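Local coordinates for biotin binding protein A (Gallus gallus, PDB 2C1S), which binds biotin, here captured as its D-sulfoxide, in a pocket at the end of an avidin-type beta-barrel within a homotetramer, at residues Arg12-Ser17 / Gly118-Thr123; Ser33-Val38 / Ile45-Leu50. All blocks are in the same frame, centred on the assembly; numbering follows the deposited sequence.

Interaction 1 (Arg12-Ser17 / Gly118-Thr123); sequences RNELGS and GTNVFT. With BSO (biotin-D-sulfoxide), chain C.
Asn13 and Asn120 meet beside the ureido ring of biotin-D-sulfoxide, Asn13 ND2 lying 3.5 Å from Asn120 CG, and each amide serves the ligand with a different end. Asn13 ND2 donates to the ureido oxygen O3 over 3.0 Å, and Ser17 OG gives that oxygen a second hydrogen bond. Asn120 turns its carbonyl to the ring instead: OD1 accepts a hydrogen bond from ligand N1 at 2.8 Å, almost straight (171°).

The far ends of both amides are tied down. Asn13 OD1 accepts from the backbone N of Leu15 and of Ser17, which arrive from opposite faces of the amide plane; the first of these bonds closes an Asx turn within the type I turn from Asn13 to Gly16. Asn120 ND2 is held 2.9 Å from Glu14 OE2, which it meets from above the carboxylate plane. The other oxygen, Glu14 OE1, takes the backbone N-H of Val121 at 2.9 Å, so one carboxylate grips both strand and pocket side chain, which probably fixes which end of the Asn120 amide faces the ligand. A bend at chi2 of Glu14 (-75°) turns its carboxylate back to strand 115-124.

The Phe122 ring offers a face to Asn13 CB, a CH-pi contact with CB 3.6 Å from the ring centroid. Further along, Arg12 and Thr123 form a hydrogen-bonded antiparallel pair through N to O and O to N.

Strands 9-13 and 115-124 are the first and last of the chain, and their pairing closes the eight-stranded antiparallel barrel of the avidin fold, with part of the ureido-binding site built at this seam.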
loop_
_atom_site.group_PDB
_atom_site.type_symbol
_atom_site.label_atom_id
_atom_site.label_comp_id
_atom_site.label_asym_id
_atom_site.label_seq_id
_atom_site.Cartn_x
_atom_site.Cartn_y
_atom_site.Cartn_z
ATOM N N ARG A 12 -3.350 -18.593 12.757
ATOM C CA ARG A 12 -4.657 -17.984 12.528
ATOM C C ARG A 12 -4.501 -16.464 12.714
ATOM O O ARG A 12 -3.734 -16.016 13.573
ATOM C CB ARG A 12 -5.675 -18.522 13.519
ATOM C CG ARG A 12 -7.103 -18.110 13.253
ATOM C CD ARG A 12 -8.027 -18.588 14.383
ATOM N NE ARG A 12 -7.655 -17.969 15.658
ATOM C CZ ARG A 12 -8.061 -16.758 16.064
ATOM N NH1 ARG A 12 -8.868 -16.008 15.298
ATOM N NH2 ARG A 12 -7.660 -16.290 17.254
ATOM N N ASN A 13 -5.200 -15.692 11.893
ATOM C CA ASN A 13 -5.142 -14.241 11.984
ATOM C C ASN A 13 -6.438 -13.692 12.543
ATOM O O ASN A 13 -7.380 -14.459 12.844
ATOM C CB ASN A 13 -4.746 -13.589 10.633
ATOM C CG ASN A 13 -5.809 -13.682 9.550
ATOM O OD1 ASN A 13 -6.998 -13.856 9.813
ATOM N ND2 ASN A 13 -5.362 -13.533 8.276
ATOM N N GLU A 14 -6.506 -12.360 12.646
ATOM C CA GLU A 14 -7.622 -11.695 13.307
ATOM C C GLU A 14 -8.940 -11.714 12.534
ATOM O O GLU A 14 -9.994 -11.345 13.093
ATOM C CB GLU A 14 -7.228 -10.274 13.703
ATOM C CG GLU A 14 -7.287 -9.232 12.583
ATOM C CD GLU A 14 -6.152 -9.327 11.569
ATOM O OE1 GLU A 14 -5.285 -10.212 11.667
ATOM O OE2 GLU A 14 -6.130 -8.484 10.650
ATOM N N LEU A 15 -8.898 -12.133 11.265
ATOM C CA LEU A 15 -10.092 -12.254 10.444
ATOM C C LEU A 15 -10.704 -13.650 10.579
ATOM O O LEU A 15 -11.795 -13.909 10.073
ATOM C CB LEU A 15 -9.764 -12.006 8.965
ATOM C CG LEU A 15 -9.212 -10.634 8.597
ATOM C CD1 LEU A 15 -9.031 -10.514 7.059
ATOM C CD2 LEU A 15 -10.109 -9.538 9.128
ATOM N N GLY A 16 -9.978 -14.531 11.260
ATOM C CA GLY A 16 -10.367 -15.929 11.394
ATOM C C GLY A 16 -9.767 -16.845 10.352
ATOM O O GLY A 16 -10.059 -18.045 10.334
ATOM N N SER A 17 -8.917 -16.299 9.487
ATOM C CA SER A 17 -8.222 -17.125 8.517
ATOM C C SER A 17 -7.176 -18.038 9.167
ATOM O O SER A 17 -6.483 -17.651 10.115
ATOM C CB SER A 17 -7.547 -16.244 7.445
ATOM O OG SER A 17 -8.537 -15.471 6.820
ATOM N N GLY A 118 -3.563 -4.278 2.801
ATOM C CA GLY A 118 -4.016 -4.365 4.187
ATOM C C GLY A 118 -2.944 -4.994 5.057
ATOM O O GLY A 118 -1.810 -5.174 4.636
ATOM N N THR A 119 -3.310 -5.315 6.295
ATOM C CA THR A 119 -2.378 -5.909 7.253
ATOM C C THR A 119 -3.120 -7.019 8.009
ATOM O O THR A 119 -4.334 -6.979 8.118
ATOM C CB THR A 119 -1.858 -4.845 8.293
ATOM O OG1 THR A 119 -2.983 -4.305 9.026
ATOM C CG2 THR A 119 -1.061 -3.704 7.607
ATOM N N ASN A 120 -2.371 -7.982 8.506
ATOM C CA ASN A 120 -2.919 -9.069 9.315
ATOM C C ASN A 120 -1.928 -9.348 10.413
ATOM O O ASN A 120 -0.709 -9.096 10.257
ATOM C CB ASN A 120 -3.143 -10.340 8.484
ATOM C CG ASN A 120 -4.380 -10.281 7.597
ATOM O OD1 ASN A 120 -4.314 -10.656 6.441
ATOM N ND2 ASN A 120 -5.500 -9.824 8.133
ATOM N N VAL A 121 -2.431 -9.875 11.532
ATOM C CA VAL A 121 -1.542 -10.417 12.569
ATOM C C VAL A 121 -1.922 -11.879 12.822
ATOM O O VAL A 121 -3.094 -12.161 13.029
ATOM C CB VAL A 121 -1.642 -9.634 13.904
ATOM C CG1 VAL A 121 -0.606 -10.185 14.849
ATOM C CG2 VAL A 121 -1.425 -8.146 13.672
ATOM N N PHE A 122 -0.949 -12.786 12.739
ATOM C CA PHE A 122 -1.193 -14.216 12.947
ATOM C C PHE A 122 -0.628 -14.652 14.298
ATOM O O PHE A 122 0.421 -14.171 14.730
ATOM C CB PHE A 122 -0.518 -15.055 11.865
ATOM C CG PHE A 122 -1.117 -14.899 10.471
ATOM C CD1 PHE A 122 -2.009 -15.856 9.970
ATOM C CD2 PHE A 122 -0.754 -13.806 9.653
ATOM C CE1 PHE A 122 -2.538 -15.739 8.688
ATOM C CE2 PHE A 122 -1.271 -13.681 8.375
ATOM C CZ PHE A 122 -2.161 -14.639 7.884
ATOM N N THR A 123 -1.341 -15.571 14.937
ATOM C CA THR A 123 -0.908 -16.211 16.167
ATOM C C THR A 123 -0.938 -17.718 15.927
ATOM O O THR A 123 -1.750 -18.234 15.145
ATOM C CB THR A 123 -1.864 -15.885 17.340
ATOM O OG1 THR A 123 -3.194 -16.257 16.980
ATOM C CG2 THR A 123 -1.864 -14.393 17.635
HETATM C C11 BSO C . -10.483 -12.900 -3.112
HETATM O O11 BSO C . -11.527 -12.664 -2.461
HETATM O O12 BSO C . -10.185 -12.334 -4.180
HETATM C C10 BSO C . -9.493 -13.972 -2.607
HETATM C C9 BSO C . -9.415 -14.165 -1.075
HETATM C C8 BSO C . -8.661 -12.989 -0.465
HETATM C C7 BSO C . -8.763 -13.045 1.072
HETATM C C2 BSO C . -8.022 -11.829 1.674
HETATM S S1 BSO C . -6.233 -11.867 1.481
HETATM C C6 BSO C . -5.977 -10.524 2.676
HETATM C C5 BSO C . -7.021 -10.776 3.784
HETATM N N1 BSO C . -6.425 -11.645 4.809
HETATM C C3 BSO C . -7.069 -12.817 4.857
HETATM O O3 BSO C . -6.756 -13.690 5.672
HETATM N N2 BSO C . -8.089 -12.913 3.994
HETATM C C4 BSO C . -8.201 -11.639 3.220
HETATM O O10 BSO C . -5.985 -11.306 0.106
HETATM O O HOH W 1 -5.501 -14.874 16.283
#

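Interaction 2 (Ser33-Val38 / Ile45-Leu50); sequences SYQTAV and ILVSPL. With BSO (biotin-D-sulfoxide), chain C.
Ser33-Gln35 and Ser48-Leu50 run antiparallel, their strand axes 4.5 Å apart at closest approach. Tyr34 and Ser48 make the hydrogen-bonded pair, Tyr34 N to Ser48 O at 2.7 Å and Ser48 N to Tyr34 O at 3.0 Å, whereas Ser33 and Pro49 form the neighbouring non-hydrogen-bonded pair. Beyond Gln35 the segments separate, and a water bridges Tyr34 O, Thr36 N and Leu46 O.

Ile45 reaches across this opening: its CD1 and CG2 both rest against Thr36 O from one side, and CG2 touches the Thr36 methyl CG2 at 3.6 Å. Outside, the bent Gln35 chain lays OE1 3.4 Å from Val47 CB. On the barrel's inner side, the Leu50 methyl CD2 lies at the edge of the Tyr34 ring, and Tyr34 OH donates to the ureido oxygen O3 of biotin-D-sulfoxide over 2.7 Å. Thr36 OG1 accepts from ligand N2 at 2.8 Å in a bond of 171° and donates to Val38 O, a placement that comes from chi1 of 179°, which swings OG1 opposite the backbone N. A valine in its place would probably leave the N2 proton of the ligand and Val38 O without their hydroxyl partner.

With its one proton directed to Val38 O, the Thr36 hydroxyl is placed to act as acceptor toward the N2 N-H; Val38 O thus probably helps to orient it for the ligand.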
loop_
_atom_site.group_PDB
_atom_site.type_symbol
_atom_site.label_atom_id
_atom_site.label_comp_id
_atom_site.label_asym_id
_atom_site.label_seq_id
_atom_site.Cartn_x
_atom_site.Cartn_y
_atom_site.Cartn_z
ATOM N N SER A 33 -0.710 -24.113 2.984
ATOM C CA SER A 33 -2.095 -23.933 2.565
ATOM C C SER A 33 -2.733 -22.781 3.341
ATOM O O SER A 33 -2.305 -22.473 4.461
ATOM C CB SER A 33 -2.916 -25.221 2.753
ATOM O OG SER A 33 -2.813 -25.645 4.103
ATOM N N TYR A 34 -3.751 -22.168 2.751
ATOM C CA TYR A 34 -4.358 -20.957 3.311
ATOM C C TYR A 34 -5.851 -21.066 3.191
ATOM O O TYR A 34 -6.391 -21.224 2.075
ATOM C CB TYR A 34 -3.859 -19.697 2.544
ATOM C CG TYR A 34 -4.026 -18.413 3.337
ATOM C CD1 TYR A 34 -2.932 -17.857 3.994
ATOM C CD2 TYR A 34 -5.277 -17.794 3.470
ATOM C CE1 TYR A 34 -3.063 -16.700 4.765
ATOM C CE2 TYR A 34 -5.444 -16.593 4.245
ATOM C CZ TYR A 34 -4.303 -16.065 4.888
ATOM O OH TYR A 34 -4.365 -14.908 5.663
ATOM N N GLN A 35 -6.524 -21.016 4.345
ATOM C CA GLN A 35 -7.970 -21.064 4.426
ATOM C C GLN A 35 -8.518 -19.706 4.885
ATOM O O GLN A 35 -8.648 -19.429 6.104
ATOM C CB GLN A 35 -8.409 -22.143 5.422
ATOM C CG GLN A 35 -9.916 -22.365 5.445
ATOM C CD GLN A 35 -10.425 -23.115 4.207
ATOM O OE1 GLN A 35 -9.794 -24.068 3.747
ATOM N NE2 GLN A 35 -11.567 -22.689 3.676
ATOM N N THR A 36 -8.845 -18.856 3.926
ATOM C CA THR A 36 -9.303 -17.518 4.282
ATOM C C THR A 36 -10.725 -17.548 4.828
ATOM O O THR A 36 -11.561 -18.331 4.354
ATOM C CB THR A 36 -9.138 -16.513 3.069
ATOM O OG1 THR A 36 -9.611 -15.232 3.468
ATOM C CG2 THR A 36 -9.924 -16.954 1.838
ATOM N N ALA A 37 -11.006 -16.726 5.847
ATOM C CA ALA A 37 -12.355 -16.620 6.417
ATOM C C ALA A 37 -13.259 -15.724 5.605
ATOM O O ALA A 37 -14.491 -15.780 5.744
ATOM C CB ALA A 37 -12.282 -16.117 7.855
ATOM N N VAL A 38 -12.643 -14.876 4.774
ATOM C CA VAL A 38 -13.318 -13.813 4.040
ATOM C C VAL A 38 -12.902 -13.808 2.556
ATOM O O VAL A 38 -11.839 -14.298 2.182
ATOM C CB VAL A 38 -13.036 -12.417 4.686
ATOM C CG1 VAL A 38 -13.523 -12.382 6.133
ATOM C CG2 VAL A 38 -11.564 -12.129 4.676
ATOM N N ILE A 45 -15.408 -20.275 -0.504
ATOM C CA ILE A 45 -13.977 -20.314 -0.222
ATOM C C ILE A 45 -13.488 -21.769 -0.229
ATOM O O ILE A 45 -14.172 -22.671 0.281
ATOM C CB ILE A 45 -13.612 -19.639 1.128
ATOM C CG1 ILE A 45 -13.970 -18.150 1.133
ATOM C CG2 ILE A 45 -12.115 -19.770 1.395
ATOM C CD1 ILE A 45 -14.244 -17.598 2.537
ATOM N N LEU A 46 -12.309 -21.975 -0.814
ATOM C CA LEU A 46 -11.643 -23.267 -0.882
ATOM C C LEU A 46 -10.198 -23.110 -0.427
ATOM O O LEU A 46 -9.573 -22.065 -0.682
ATOM C CB LEU A 46 -11.686 -23.794 -2.327
ATOM C CG LEU A 46 -13.058 -24.146 -2.938
ATOM C CD1 LEU A 46 -12.997 -24.226 -4.477
ATOM C CD2 LEU A 46 -13.604 -25.460 -2.354
ATOM N N VAL A 47 -9.655 -24.135 0.248
ATOM C CA VAL A 47 -8.239 -24.129 0.653
ATOM C C VAL A 47 -7.338 -23.838 -0.549
ATOM O O VAL A 47 -7.528 -24.361 -1.664
ATOM C CB VAL A 47 -7.784 -25.440 1.401
ATOM C CG1 VAL A 47 -7.899 -26.684 0.486
ATOM C CG2 VAL A 47 -6.357 -25.288 1.987
ATOM N N SER A 48 -6.358 -22.984 -0.327
ATOM C CA SER A 48 -5.511 -22.599 -1.428
ATOM C C SER A 48 -4.057 -22.741 -1.072
ATOM O O SER A 48 -3.673 -22.533 0.083
ATOM C CB SER A 48 -5.818 -21.165 -1.875
ATOM O OG SER A 48 -7.182 -21.044 -2.183
ATOM N N PRO A 49 -3.232 -23.098 -2.065
ATOM C CA PRO A 49 -1.809 -23.237 -1.843
ATOM C C PRO A 49 -1.053 -21.917 -1.755
ATOM O O PRO A 49 -1.382 -20.924 -2.452
ATOM C CB PRO A 49 -1.336 -24.004 -3.087
ATOM C CG PRO A 49 -2.287 -23.601 -4.144
ATOM C CD PRO A 49 -3.618 -23.451 -3.455
ATOM N N LEU A 50 -0.007 -21.950 -0.955
ATOM C CA LEU A 50 0.934 -20.857 -0.895
ATOM C C LEU A 50 2.368 -21.333 -1.141
ATOM O O LEU A 50 2.720 -22.519 -0.934
ATOM C CB LEU A 50 0.748 -20.105 0.430
ATOM C CG LEU A 50 1.192 -20.839 1.702
ATOM C CD1 LEU A 50 2.671 -20.622 1.941
ATOM C CD2 LEU A 50 0.368 -20.355 2.916
HETATM C C11 BSO C . -10.483 -12.900 -3.112
HETATM O O11 BSO C . -11.527 -12.664 -2.461
HETATM O O12 BSO C . -10.185 -12.334 -4.180
HETATM C C10 BSO C . -9.493 -13.972 -2.607
HETATM C C9 BSO C . -9.415 -14.165 -1.075
HETATM C C8 BSO C . -8.661 -12.989 -0.465
HETATM C C7 BSO C . -8.763 -13.045 1.072
HETATM C C2 BSO C . -8.022 -11.829 1.674
HETATM S S1 BSO C . -6.233 -11.867 1.481
HETATM C C6 BSO C . -5.977 -10.524 2.676
HETATM C C5 BSO C . -7.021 -10.776 3.784
HETATM N N1 BSO C . -6.425 -11.645 4.809
HETATM C C3 BSO C . -7.069 -12.817 4.857
HETATM O O3 BSO C . -6.756 -13.690 5.672
HETATM N N2 BSO C . -8.089 -12.913 3.994
HETATM C C4 BSO C . -8.201 -11.639 3.220
HETATM O O10 BSO C . -5.985 -11.306 0.106
HETATM O O HOH W 2 -8.772 -20.154 1.188
HETATM O O HOH W 3 -13.301 -24.502 2.110
#

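In the fold
Interactions 1 and 2 lie on one barrel, their centres about 13 Å apart, and converge on the ureido ring of the same biotin-D-sulfoxide. Asn13 and Ser17 of interaction 1 and Tyr34 of interaction 2 together supply three donors to O3, while Asn120 and Thr36, one from each, accept from the two ring nitrogens. The two also touch directly: Ser17 OG lies 2.9 Å from Ala37 N, a probable hydrogen bond, and the Tyr34 hydroxyl OH packs 3.1 Å from Phe122 CZ. Leu15 and Val38 both meet Trp112 of a second subunit. Thr39, Ala40, Ser77 and Thr79 add further hydrogen bonds to the ligand.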